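Local coordinates for diguanylate cyclase DosC (Escherichia coli, PDB 4ZVA), which makes the second messenger cyclic di-GMP, an activity probably controlled by oxygen binding to the heme of its globin domain, at residues 22-27 against 68-73. Numbering follows the deposited sequence.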
loop_
_atom_site.group_PDB
_atom_site.type_symbol
_atom_site.label_atom_id
_atom_site.label_comp_id
_atom_site.label_asym_id
_atom_site.label_seq_id
_atom_site.Cartn_x
_atom_site.Cartn_y
_atom_site.Cartn_z
ATOM N N ALA A 22 -0.119 -10.576 14.368
ATOM C CA ALA A 22 0.464 -10.285 13.065
ATOM C C ALA A 22 1.649 -11.211 12.792
ATOM O O ALA A 22 1.812 -11.724 11.682
ATOM C CB ALA A 22 0.892 -8.824 12.983
ATOM N N ALA A 23 2.487 -11.406 13.803
ATOM C CA ALA A 23 3.610 -12.328 13.683
ATOM C C ALA A 23 3.116 -13.762 13.513
ATOM O O ALA A 23 3.690 -14.534 12.750
ATOM C CB ALA A 23 4.525 -12.223 14.896
ATOM N N GLU A 24 2.046 -14.107 14.223
ATOM C CA GLU A 24 1.484 -15.453 14.150
ATOM C C GLU A 24 1.000 -15.749 12.736
ATOM O O GLU A 24 1.298 -16.803 12.177
ATOM C CB GLU A 24 0.338 -15.611 15.156
ATOM C CG GLU A 24 -0.095 -17.055 15.415
ATOM C CD GLU A 24 -1.077 -17.589 14.386
ATOM O OE1 GLU A 24 -1.728 -16.776 13.695
ATOM O OE2 GLU A 24 -1.201 -18.827 14.274
ATOM N N ILE A 25 0.267 -14.803 12.160
ATOM C CA ILE A 25 -0.223 -14.929 10.794
ATOM C C ILE A 25 0.936 -15.104 9.822
ATOM O O ILE A 25 0.893 -15.952 8.932
ATOM C CB ILE A 25 -1.065 -13.699 10.382
ATOM C CG1 ILE A 25 -2.405 -13.703 11.117
ATOM C CG2 ILE A 25 -1.305 -13.687 8.883
ATOM C CD1 ILE A 25 -3.295 -14.867 10.752
ATOM N N ALA A 26 1.980 -14.304 10.008
ATOM C CA ALA A 26 3.136 -14.332 9.121
ATOM C C ALA A 26 3.826 -15.697 9.115
ATOM O O ALA A 26 3.996 -16.303 8.063
ATOM C CB ALA A 26 4.125 -13.241 9.517
ATOM N N VAL A 27 4.233 -16.170 10.287
ATOM C CA VAL A 27 4.944 -17.446 10.385
ATOM C C VAL A 27 4.081 -18.615 9.908
ATOM O O VAL A 27 4.546 -19.467 9.155
ATOM C CB VAL A 27 5.419 -17.707 11.826
ATOM C CG1 VAL A 27 6.146 -19.048 11.927
ATOM C CG2 VAL A 27 6.327 -16.578 12.290
ATOM N N ILE A 68 8.668 -11.955 4.640
ATOM C CA ILE A 68 7.348 -11.753 5.227
ATOM C C ILE A 68 7.391 -11.863 6.745
ATOM O O ILE A 68 6.843 -11.017 7.452
ATOM C CB ILE A 68 6.331 -12.760 4.662
ATOM C CG1 ILE A 68 6.074 -12.467 3.184
ATOM C CG2 ILE A 68 5.029 -12.704 5.445
ATOM C CD1 ILE A 68 5.319 -13.553 2.463
ATOM N N ILE A 69 8.056 -12.901 7.247
ATOM C CA ILE A 69 8.175 -13.094 8.686
ATOM C C ILE A 69 8.965 -11.965 9.341
ATOM O O ILE A 69 8.553 -11.434 10.369
ATOM C CB ILE A 69 8.847 -14.445 9.023
ATOM C CG1 ILE A 69 7.974 -15.606 8.545
ATOM C CG2 ILE A 69 9.097 -14.564 10.521
ATOM C CD1 ILE A 69 8.605 -16.969 8.743
ATOM N N ASN A 70 10.090 -11.590 8.741
ATOM C CA ASN A 70 10.927 -10.538 9.312
ATOM C C ASN A 70 10.198 -9.204 9.421
ATOM O O ASN A 70 10.261 -8.537 10.453
ATOM C CB ASN A 70 12.204 -10.363 8.485
ATOM C CG ASN A 70 13.226 -11.457 8.748
ATOM O OD1 ASN A 70 13.319 -11.979 9.859
ATOM N ND2 ASN A 70 13.992 -11.814 7.723
ATOM N N VAL A 71 9.474 -8.841 8.369
ATOM C CA VAL A 71 8.776 -7.558 8.331
ATOM C C VAL A 71 7.589 -7.518 9.290
ATOM O O VAL A 71 7.448 -6.581 10.075
ATOM C CB VAL A 71 8.292 -7.233 6.904
ATOM C CG1 VAL A 71 7.327 -6.053 6.915
ATOM C CG2 VAL A 71 9.479 -6.947 6.001
ATOM N N LEU A 72 6.742 -8.541 9.241
ATOM C CA LEU A 72 5.522 -8.538 10.043
ATOM C C LEU A 72 5.790 -8.820 11.524
ATOM O O LEU A 72 4.950 -8.523 12.374
ATOM C CB LEU A 72 4.514 -9.544 9.479
ATOM C CG LEU A 72 4.000 -9.201 8.077
ATOM C CD1 LEU A 72 2.907 -10.163 7.627
ATOM C CD2 LEU A 72 3.504 -7.760 8.027
ATOM N N SER A 73 6.954 -9.387 11.833
ATOM C CA SER A 73 7.325 -9.665 13.222
ATOM C C SER A 73 8.293 -8.625 13.779
ATOM O O SER A 73 8.943 -8.857 14.800
ATOM C CB SER A 73 7.957 -11.054 13.344
ATOM O OG SER A 73 7.173 -12.031 12.687
#
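Ala26 meets Leu72 where helices 16-43 and 54-72 run antiparallel. Their segment axes come within 8.6 Å at closest approach, at 176°. Ala26 CB points toward the facing helix and lies 3.7 Å from Leu72 CB, with Leu72 CD1 almost as near. Leu72 CG stands anti to the carbonyl carbon, and from there CD1 comes down beside Ala26 CB. Ile68 CG2 sits beside the same methyl, more loosely, at 4.2 Å from Ala26 CB.

Toward the exposed edge, Val27 and Ile69 cross at a slant. Their CG2 methyls are 3.9 Å apart, while Ile69 CG1 and CD1 lie against Val27 CA.

At the other end, Ser73 is the first residue past the end of helix 54-72. Its OG, beside its own backbone N (chi1 -49°), turns back to Ile69 O, 2.8 Å away. The hydroxyl approaches that oxygen 21° off the carbonyl plane. Ile69 O also accepts a hydrogen bond from Ser73 N. The bonded OG rests 3.5 Å from Ala23 CB. An alanine in place of Ser73 would probably leave Ile69 O with just the backbone donor and thin the packing on Ala23.

Helix 125-147 touches Ala22 and Leu72, and Ile68 lies near the heme. No hydrogen bond crosses between the segments. This pairing within the protoglobin fold rests on small alanines and apolar contacts, with the serine hydroxyl bonded back to the last turn of helix 54-72.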